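Local coordinates for protein pectinesterase 1 (Solanum lycopersicum, PDB 1XG2) that removes methyl esters from pectin by hydrolysis, releasing methanol, and may take part in cell-wall metabolism during fruit growth and ripening, at residues Q131-A136 and S146-T151; T151-F156 and V181-R186. All coordinates share one frame; numbering follows the deposited sequence.

How the contacts relate
Contacts 1 and 2 are both buried in the catalytic pectinesterase domain, with centres about 8 Å apart, and they share Thr151. Contact 1 joins strands of two different sheets, 134-136 and 147-150, and relies on a side-chain hydroxyl and methyl packing; contact 2 pairs neighbouring strands of a single sheet, and backbone bonds lead. Contact 2 also buries more surface, 352 Å² against 229 Å². Strand 134-136 also neighbours 155-157, and the probable hydrogen bond from Leu134 N to Phe154 O (2.9 Å) ties the contacts together. Each carries a predicted catalytic aspartate, Asp132 in contact 1 and Asp153 in contact 2.

Contact 1 (Q131-A136 and S146-T151); sequences QDTLYA and SYVTGT
Thr133 reaches across to the backbone at Thr149: its OG1 donates a hydrogen bond to Thr149 O over 2.8 Å. The C=O...OG1 angle of 134° and a tilt of 21° from the carbonyl plane put the hydroxyl well off the line of the carbonyl bond. With OG1 beside the backbone N (chi1 -66°) and CG2 anti to that N, both branches reach the same acceptor, and Thr133 CG2 lies 3.2 Å from Thr149 O. OG1 is also 3.5 Å from Gly150 CA, so the hydroxyl settles against main chain where Gly150 has no side chain. Tyr130 O is a weak additional partner of this hydroxyl, secondary to Thr149 O.

Methyl packing continues from there. Val148 CG1 is 4.3 Å from Thr133 CG2 and 4.2 Å from Leu134 CB, so this one branch packs against both residues. At the other end, Thr151 OG1 comes within 3.3 Å of Gln131 N, but the angle is too poor for a hydrogen bond. The CA atoms come closest here, 5.3 Å between Gln131 and Thr151.

Gln131 and Asp132 turn their CB atoms away from 146-151. By similarity Gln131 stabilises the transition state, and its side chain lies near Gln109; Asp132, the predicted proton donor, touches Thr79, Gln109 and Asp153. The backbone of this stretch is placed by bonds to Ala110, Ala112 and Leu113 in the preceding turn of the parallel beta-helix and to Val152 and Phe154 in the following one.

Strands 134-136 and 147-150 belong to different parallel sheets, so the contact joins two walls of the helix. Around it, Thr133 packs on Ile127 of strand 126-128, Leu134 on Tyr143 of strand 140-144, and Val148 on Leu168 of strand 167-170, whose Val169 O is bonded by Thr149 OG1.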
# COMPACT_ATOMS: atom_id res chain seq x y z
N GLN A 131 -3.24 -15.03 -5.21
CA GLN A 131 -2.95 -13.83 -5.98
C GLN A 131 -3.37 -12.60 -5.16
O GLN A 131 -4.48 -12.55 -4.66
CB GLN A 131 -3.68 -13.85 -7.35
CG GLN A 131 -3.56 -12.54 -8.15
CD GLN A 131 -3.91 -12.71 -9.62
OE1 GLN A 131 -4.45 -13.74 -10.03
NE2 GLN A 131 -3.62 -11.68 -10.42
N ASP A 132 -2.45 -11.64 -5.01
CA ASP A 132 -2.72 -10.36 -4.34
C ASP A 132 -2.98 -10.52 -2.83
O ASP A 132 -3.81 -9.82 -2.26
CB ASP A 132 -3.91 -9.62 -4.96
CG ASP A 132 -3.59 -8.97 -6.28
OD1 ASP A 132 -2.58 -9.33 -6.90
OD2 ASP A 132 -4.34 -8.08 -6.78
N THR A 133 -2.27 -11.42 -2.18
CA THR A 133 -2.45 -11.65 -0.74
C THR A 133 -2.48 -10.39 0.12
O THR A 133 -3.38 -10.22 0.92
CB THR A 133 -1.29 -12.54 -0.24
OG1 THR A 133 -1.39 -13.83 -0.84
CG2 THR A 133 -1.41 -12.78 1.25
N LEU A 134 -1.47 -9.53 -0.07
CA LEU A 134 -1.24 -8.38 0.80
C LEU A 134 -1.22 -7.10 -0.00
O LEU A 134 -0.28 -6.82 -0.76
CB LEU A 134 0.08 -8.54 1.58
CG LEU A 134 0.49 -7.34 2.44
CD1 LEU A 134 -0.58 -7.07 3.49
CD2 LEU A 134 1.84 -7.57 3.10
N TYR A 135 -2.28 -6.32 0.17
CA TYR A 135 -2.44 -5.02 -0.47
C TYR A 135 -1.94 -3.94 0.48
O TYR A 135 -2.72 -3.38 1.26
CB TYR A 135 -3.93 -4.80 -0.79
CG TYR A 135 -4.27 -3.80 -1.88
CD1 TYR A 135 -3.33 -2.92 -2.40
CD2 TYR A 135 -5.56 -3.78 -2.42
CE1 TYR A 135 -3.67 -2.03 -3.42
CE2 TYR A 135 -5.90 -2.91 -3.43
CZ TYR A 135 -4.97 -2.04 -3.92
OH TYR A 135 -5.36 -1.18 -4.93
N ALA A 136 -0.63 -3.70 0.43
CA ALA A 136 -0.02 -2.61 1.16
C ALA A 136 -0.23 -1.39 0.29
O ALA A 136 0.63 -1.02 -0.52
CB ALA A 136 1.46 -2.89 1.37
N SER A 146 6.80 -11.59 10.56
CA SER A 146 5.53 -12.08 10.03
C SER A 146 5.77 -13.06 8.89
O SER A 146 6.86 -13.14 8.33
CB SER A 146 4.66 -10.90 9.58
OG SER A 146 4.20 -10.13 10.69
N TYR A 147 4.73 -13.82 8.56
CA TYR A 147 4.73 -14.75 7.46
C TYR A 147 3.72 -14.22 6.45
O TYR A 147 2.59 -13.94 6.81
CB TYR A 147 4.32 -16.11 8.02
CG TYR A 147 4.35 -17.30 7.11
CD1 TYR A 147 5.41 -18.21 7.14
CD2 TYR A 147 3.26 -17.57 6.28
CE1 TYR A 147 5.40 -19.36 6.31
CE2 TYR A 147 3.23 -18.71 5.47
CZ TYR A 147 4.29 -19.60 5.47
OH TYR A 147 4.23 -20.71 4.64
N VAL A 148 4.16 -14.00 5.22
CA VAL A 148 3.27 -13.60 4.14
C VAL A 148 3.44 -14.64 3.04
O VAL A 148 4.56 -14.86 2.57
CB VAL A 148 3.60 -12.21 3.58
CG1 VAL A 148 2.59 -11.80 2.53
CG2 VAL A 148 3.64 -11.18 4.72
N THR A 149 2.34 -15.26 2.63
CA THR A 149 2.40 -16.25 1.57
C THR A 149 1.41 -15.97 0.44
O THR A 149 0.31 -15.46 0.65
CB THR A 149 2.24 -17.67 2.16
OG1 THR A 149 2.48 -18.65 1.15
CG2 THR A 149 0.81 -17.95 2.64
N GLY A 150 1.82 -16.30 -0.78
CA GLY A 150 0.97 -16.12 -1.94
C GLY A 150 1.62 -16.61 -3.22
O GLY A 150 2.63 -17.30 -3.20
N THR A 151 1.05 -16.20 -4.35
CA THR A 151 1.54 -16.63 -5.65
C THR A 151 1.86 -15.42 -6.53
O THR A 151 3.01 -14.98 -6.59
CB THR A 151 0.51 -17.52 -6.34
OG1 THR A 151 -0.79 -16.90 -6.27
CG2 THR A 151 0.36 -18.82 -5.61

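Contact 2 (T151-F156 and V181-R186); sequences TVDFIF and VTAQGR
Strands 155-157 and 179-184 run parallel and in register, Ile155 beside Thr182 and Phe156 beside Ala183, with Ile155 N bonded to Val181 O (2.9 Å) and Ala183 N to Ile155 O (3.0 Å). This is the ladder between successive turns of the right-handed parallel beta-helix characteristic of pectinesterases.

Val181 O also lies 4.0 Å above the plane of the Phe154 ring, over its centre. Val181 CA makes an off-centre CH-pi contact, 4.2 Å from the centroid of that ring. The two side chains lie side by side and point the same way, with Phe154 CZ 4.0 Å from Val181 CG1. Thr151 O approaches the ring edge in its plane. Phe154 CG stands between the backbone N and the carbonyl carbon (chi1 74°), which swings the ring alongside Val181.

On one sheet face lie Ile155 and Thr182, whose OG1 hydrogen-bonds to Leu219 O in the next turn. Phe156 and Ala183 occupy the other face, where the ring of Phe156 stacks with Tyr135 and touches Asp132. The methyl of Ala183 lies over one face of the carboxylate of Asp153, the predicted nucleophile, with Ala183 CB 3.4 Å from Asp153 CG, while OD1 of the aspartate forms a salt bridge to Arg221, a substrate-binding residue by similarity.

Beside the ladder bond, Ile155 O has a further close partner, the CA-H of Thr182, with Thr182 CA 3.2 Å from Ile155 O.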
# COMPACT_ATOMS: atom_id res chain seq x y z
N THR A 151 1.05 -16.20 -4.35
CA THR A 151 1.54 -16.63 -5.65
C THR A 151 1.86 -15.42 -6.53
O THR A 151 3.01 -14.98 -6.59
CB THR A 151 0.51 -17.52 -6.34
OG1 THR A 151 -0.79 -16.90 -6.27
CG2 THR A 151 0.36 -18.82 -5.61
N VAL A 152 0.83 -14.90 -7.20
CA VAL A 152 0.97 -13.83 -8.18
C VAL A 152 0.77 -12.48 -7.49
O VAL A 152 -0.30 -12.20 -6.95
CB VAL A 152 -0.08 -13.99 -9.32
CG1 VAL A 152 0.04 -12.85 -10.32
CG2 VAL A 152 0.04 -15.36 -10.02
N ASP A 153 1.81 -11.65 -7.50
CA ASP A 153 1.78 -10.28 -7.00
C ASP A 153 1.35 -10.24 -5.55
O ASP A 153 0.45 -9.48 -5.20
CB ASP A 153 0.79 -9.42 -7.82
CG ASP A 153 1.14 -9.34 -9.28
OD1 ASP A 153 2.29 -9.68 -9.68
OD2 ASP A 153 0.31 -8.92 -10.11
N PHE A 154 1.96 -11.05 -4.70
CA PHE A 154 1.38 -11.25 -3.37
C PHE A 154 1.69 -10.15 -2.36
O PHE A 154 1.05 -10.06 -1.30
CB PHE A 154 1.53 -12.70 -2.87
CG PHE A 154 2.92 -13.13 -2.42
CD1 PHE A 154 3.34 -12.89 -1.13
CD2 PHE A 154 3.72 -13.93 -3.23
CE1 PHE A 154 4.57 -13.33 -0.68
CE2 PHE A 154 4.95 -14.41 -2.77
CZ PHE A 154 5.37 -14.09 -1.48
N ILE A 155 2.62 -9.26 -2.71
CA ILE A 155 2.79 -7.99 -2.00
C ILE A 155 2.71 -6.87 -3.01
O ILE A 155 3.62 -6.69 -3.82
CB ILE A 155 4.12 -7.93 -1.24
CG1 ILE A 155 4.22 -9.08 -0.24
CG2 ILE A 155 4.23 -6.60 -0.49
CD1 ILE A 155 5.59 -9.22 0.39
N PHE A 156 1.62 -6.11 -2.98
CA PHE A 156 1.37 -5.13 -4.03
C PHE A 156 0.73 -3.87 -3.49
O PHE A 156 0.18 -3.87 -2.39
CB PHE A 156 0.51 -5.75 -5.15
CG PHE A 156 -0.93 -5.89 -4.79
CD1 PHE A 156 -1.89 -5.06 -5.37
CD2 PHE A 156 -1.34 -6.83 -3.87
CE1 PHE A 156 -3.24 -5.18 -5.04
CE2 PHE A 156 -2.69 -6.95 -3.54
CZ PHE A 156 -3.64 -6.13 -4.14
N VAL A 181 6.70 -12.11 -6.05
CA VAL A 181 6.67 -11.70 -4.64
C VAL A 181 6.10 -10.30 -4.51
O VAL A 181 5.24 -10.06 -3.66
CB VAL A 181 8.05 -11.74 -3.99
CG1 VAL A 181 7.99 -11.29 -2.52
CG2 VAL A 181 8.63 -13.16 -4.06
N THR A 182 6.56 -9.39 -5.37
CA THR A 182 6.05 -8.00 -5.37
C THR A 182 5.48 -7.57 -6.71
O THR A 182 5.88 -8.06 -7.76
CB THR A 182 7.13 -6.98 -4.95
OG1 THR A 182 8.21 -6.96 -5.89
CG2 THR A 182 7.76 -7.36 -3.62
N ALA A 183 4.53 -6.65 -6.65
CA ALA A 183 4.07 -5.89 -7.80
C ALA A 183 3.87 -4.46 -7.30
O ALA A 183 2.76 -4.05 -6.94
CB ALA A 183 2.78 -6.46 -8.35
N GLN A 184 4.96 -3.72 -7.23
CA GLN A 184 4.95 -2.39 -6.61
C GLN A 184 4.37 -1.40 -7.62
O GLN A 184 4.78 -1.37 -8.76
CB GLN A 184 6.37 -2.01 -6.19
CG GLN A 184 6.43 -1.06 -5.00
CD GLN A 184 5.99 0.35 -5.35
OE1 GLN A 184 5.38 1.06 -4.52
NE2 GLN A 184 6.27 0.77 -6.57
N GLY A 185 3.43 -0.59 -7.17
CA GLY A 185 2.60 0.23 -8.04
C GLY A 185 2.79 1.74 -7.93
O GLY A 185 1.80 2.47 -7.97
N ARG A 186 4.03 2.21 -7.78
CA ARG A 186 4.32 3.64 -7.81
C ARG A 186 4.21 4.17 -9.24
O ARG A 186 4.94 3.75 -10.13
CB ARG A 186 5.71 3.97 -7.25
CG ARG A 186 5.98 5.48 -7.17
CD ARG A 186 7.27 5.87 -6.48
NE ARG A 186 8.41 5.68 -7.38
CZ ARG A 186 9.53 6.40 -7.38
NH1 ARG A 186 9.72 7.38 -6.52
NH2 ARG A 186 10.48 6.12 -8.28